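Pectinesterase A (Erwinia chrysanthemi, PDB 2NTP) hydrolyses the methyl esters of galacturonate units in pectin, releasing methanol, probably as the first step in maceration and soft-rotting of plant tissue. Local coordinates at residues F18-D23 and Y44-T49. Residues are numbered along the deposited sequence; the frame is centred on the assembly and turned at random.
Sequences FKTIAD and YNERLT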
ATOM      1  N   PHE A  18      20.292  16.970  11.048  1.00 30.40           N
ATOM      2  CA  PHE A  18      19.134  17.709  10.539  1.00 28.53           C
ATOM      3  C   PHE A  18      17.937  17.538  11.467  1.00 27.25           C
ATOM      4  O   PHE A  18      17.770  16.484  12.081  1.00 26.95           O
ATOM      5  CB  PHE A  18      18.757  17.226   9.135  1.00 28.56           C
ATOM      6  CG  PHE A  18      19.734  17.623   8.068  1.00 28.54           C
ATOM      7  CD1 PHE A  18      20.824  16.811   7.765  1.00 28.56           C
ATOM      8  CD2 PHE A  18      19.563  18.808   7.361  1.00 28.49           C
ATOM      9  CE1 PHE A  18      21.733  17.177   6.777  1.00 28.56           C
ATOM     10  CE2 PHE A  18      20.466  19.183   6.371  1.00 28.79           C
ATOM     11  CZ  PHE A  18      21.552  18.364   6.080  1.00 28.63           C
ATOM     12  N   LYS A  19      17.107  18.574  11.559  1.00 25.65           N
ATOM     13  CA  LYS A  19      15.917  18.536  12.411  1.00 24.37           C
ATOM     14  C   LYS A  19      14.745  17.831  11.729  1.00 22.79           C
ATOM     15  O   LYS A  19      13.943  17.168  12.392  1.00 22.81           O
ATOM     16  CB  LYS A  19      15.505  19.948  12.835  1.00 24.40           C
ATOM     17  CG  LYS A  19      16.458  20.607  13.825  1.00 25.21           C
ATOM     18  CD  LYS A  19      15.955  21.977  14.276  1.00 25.81           C
ATOM     19  CE  LYS A  19      14.794  21.863  15.264  1.00 27.86           C
ATOM     20  NZ  LYS A  19      14.343  23.201  15.756  1.00 28.80           N
ATOM     21  N   THR A  20      14.645  17.989  10.412  1.00 21.00           N
ATOM     22  CA  THR A  20      13.571  17.363   9.632  1.00 19.16           C
ATOM     23  C   THR A  20      14.119  16.482   8.511  1.00 18.21           C
ATOM     24  O   THR A  20      15.199  16.739   7.977  1.00 17.72           O
ATOM     25  CB  THR A  20      12.592  18.399   9.012  1.00 19.27           C
ATOM     26  OG1 THR A  20      13.184  19.007   7.857  1.00 18.29           O
ATOM     27  CG2 THR A  20      12.181  19.475  10.027  1.00 18.92           C
ATOM     28  N   ILE A  21      13.353  15.452   8.155  1.00 17.09           N
ATOM     29  CA  ILE A  21      13.712  14.541   7.064  1.00 16.23           C
ATOM     30  C   ILE A  21      13.694  15.263   5.715  1.00 16.05           C
ATOM     31  O   ILE A  21      14.569  15.046   4.878  1.00 15.98           O
ATOM     32  CB  ILE A  21      12.780  13.297   7.023  1.00 16.09           C
ATOM     33  CG1 ILE A  21      12.776  12.586   8.380  1.00 14.98           C
ATOM     34  CG2 ILE A  21      13.214  12.322   5.927  1.00 15.32           C
ATOM     35  CD1 ILE A  21      11.584  11.646   8.576  1.00 14.65           C
ATOM     36  N   ALA A  22      12.700  16.125   5.516  1.00 15.93           N
ATOM     37  CA  ALA A  22      12.605  16.942   4.305  1.00 16.01           C
ATOM     38  C   ALA A  22      13.870  17.767   4.047  1.00 16.12           C
ATOM     39  O   ALA A  22      14.327  17.857   2.907  1.00 16.07           O
ATOM     40  CB  ALA A  22      11.387  17.849   4.368  1.00 15.96           C
ATOM     41  N   ASP A  23      14.419  18.362   5.108  1.00 16.40           N
ATOM     42  CA  ASP A  23      15.652  19.146   5.003  1.00 16.77           C
ATOM     43  C   ASP A  23      16.850  18.277   4.618  1.00 16.90           C
ATOM     44  O   ASP A  23      17.655  18.679   3.775  1.00 17.05           O
ATOM     45  CB  ASP A  23      15.935  19.914   6.298  1.00 16.91           C
ATOM     46  CG  ASP A  23      14.966  21.068   6.525  1.00 17.29           C
ATOM     47  OD1 ASP A  23      14.270  21.481   5.572  1.00 18.55           O
ATOM     48  OD2 ASP A  23      14.904  21.569   7.666  1.00 19.21           O
ATOM     49  N   TYR A  44       8.251  12.008  13.251  1.00 11.95           N
ATOM     50  CA  TYR A  44       8.457  13.136  12.354  1.00 11.67           C
ATOM     51  C   TYR A  44       7.165  13.441  11.613  1.00 11.84           C
ATOM     52  O   TYR A  44       6.733  12.677  10.744  1.00 11.46           O
ATOM     53  CB  TYR A  44       9.621  12.841  11.403  1.00 11.83           C
ATOM     54  CG  TYR A  44      10.914  12.573  12.148  1.00 11.57           C
ATOM     55  CD1 TYR A  44      11.197  11.306  12.671  1.00 11.24           C
ATOM     56  CD2 TYR A  44      11.839  13.597  12.366  1.00 11.97           C
ATOM     57  CE1 TYR A  44      12.377  11.063  13.379  1.00 11.79           C
ATOM     58  CE2 TYR A  44      13.015  13.363  13.070  1.00 11.61           C
ATOM     59  CZ  TYR A  44      13.279  12.099  13.569  1.00 11.83           C
ATOM     60  OH  TYR A  44      14.451  11.877  14.260  1.00 12.77           O
ATOM     61  N   ASN A  45       6.530  14.550  11.993  1.00 11.78           N
ATOM     62  CA  ASN A  45       5.267  14.960  11.380  1.00 12.00           C
ATOM     63  C   ASN A  45       5.529  15.692  10.067  1.00 11.76           C
ATOM     64  O   ASN A  45       5.574  16.930  10.013  1.00 11.54           O
ATOM     65  CB  ASN A  45       4.441  15.807  12.359  1.00 12.43           C
ATOM     66  CG  ASN A  45       3.092  16.235  11.790  1.00 13.99           C
ATOM     67  OD1 ASN A  45       2.576  17.300  12.141  1.00 16.58           O
ATOM     68  ND2 ASN A  45       2.511  15.406  10.923  1.00 14.68           N
ATOM     69  N   GLU A  46       5.721  14.903   9.015  1.00 11.36           N
ATOM     70  CA  GLU A  46       6.149  15.413   7.724  1.00 11.15           C
ATOM     71  C   GLU A  46       5.446  14.684   6.596  1.00 11.00           C
ATOM     72  O   GLU A  46       5.087  13.509   6.730  1.00 10.91           O
ATOM     73  CB  GLU A  46       7.660  15.235   7.553  1.00 11.29           C
ATOM     74  CG  GLU A  46       8.501  15.948   8.593  1.00 11.89           C
ATOM     75  CD  GLU A  46       9.976  15.860   8.291  1.00 11.94           C
ATOM     76  OE1 GLU A  46      10.358  16.177   7.145  1.00 13.13           O
ATOM     77  OE2 GLU A  46      10.744  15.488   9.203  1.00 12.11           O
ATOM     78  N   ARG A  47       5.258  15.397   5.494  1.00 10.80           N
ATOM     79  CA  ARG A  47       4.848  14.801   4.234  1.00 11.17           C
ATOM     80  C   ARG A  47       5.994  14.987   3.243  1.00 11.44           C
ATOM     81  O   ARG A  47       6.572  16.082   3.140  1.00 11.55           O
ATOM     82  CB  ARG A  47       3.569  15.452   3.726  1.00 11.32           C
ATOM     83  CG  ARG A  47       2.436  15.421   4.747  1.00 12.46           C
ATOM     84  CD  ARG A  47       1.142  15.915   4.146  1.00 14.55           C
ATOM     85  NE  ARG A  47       0.711  15.037   3.069  1.00 15.23           N
ATOM     86  CZ  ARG A  47      -0.096  15.386   2.074  1.00 15.99           C
ATOM     87  NH1 ARG A  47      -0.584  16.621   1.986  1.00 15.86           N
ATOM     88  NH2 ARG A  47      -0.408  14.491   1.153  1.00 15.72           N
ATOM     89  N   LEU A  48       6.331  13.912   2.536  1.00 11.20           N
ATOM     90  CA  LEU A  48       7.508  13.892   1.672  1.00 11.20           C
ATOM     91  C   LEU A  48       7.178  13.460   0.254  1.00 11.14           C
ATOM     92  O   LEU A  48       6.362  12.560   0.043  1.00 10.69           O
ATOM     93  CB  LEU A  48       8.577  12.957   2.251  1.00 11.21           C
ATOM     94  CG  LEU A  48       8.988  13.156   3.714  1.00 11.76           C
ATOM     95  CD1 LEU A  48       9.796  11.961   4.207  1.00 12.32           C
ATOM     96  CD2 LEU A  48       9.758  14.458   3.904  1.00 12.79           C
ATOM     97  N   THR A  49       7.824  14.106  -0.715  1.00 11.12           N
ATOM     98  CA  THR A  49       7.766  13.677  -2.108  1.00 11.60           C
ATOM     99  C   THR A  49       9.197  13.476  -2.579  1.00 11.92           C
ATOM    100  O   THR A  49      10.009  14.404  -2.551  1.00 12.06           O
ATOM    101  CB  THR A  49       7.026  14.689  -3.008  1.00 11.69           C
ATOM    102  OG1 THR A  49       5.687  14.848  -2.529  1.00 11.91           O
ATOM    103  CG2 THR A  49       6.989  14.205  -4.459  1.00 11.80           C
TER
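The carboxylate of Glu46 receives the first two backbone amides of helix 21-26. Ile21 N donates to Glu46 OE2 at 2.8 Å. Ala22 N donates to Glu46 OE1 at 2.9 Å. Both bonds are nearly straight, and each oxygen is approached at its syn lone pair. The two bonds, one to each oxygen, restrict the rotation of the carboxylate, and its negative charge probably interacts favourably with the positive end of the helix dipole. Beyond CG the Glu46 chain runs extended, which carries the acid across to the helix. Thr20, the N-cap residue, takes the next amide itself, Asp23 N giving a hydrogen bond to Thr20 OG1 of 3.1 Å.

Apolar contacts lie beside this polar grip. The two branches of Ile21 part: CD1 rests 3.6 Å from Tyr44 CB, while CG2 meets Leu48 CD1 at 3.8 Å, the side chains crossing at about a right angle in both pairs. The other methyl of Leu48, CD2, packs against Ala22 CB (3.8 Å). At the edge of the Tyr44 ring, near its plane, lies Lys19 O, and Tyr44 OH is hydrogen-bonded to Lys40 O.

Ile21 also touches Val8, Ile39 and Ile67, strand residues of the first turns. The short helix thus caps the N-terminal end of the right-handed parallel beta-helix characteristic of pectin methylesterases.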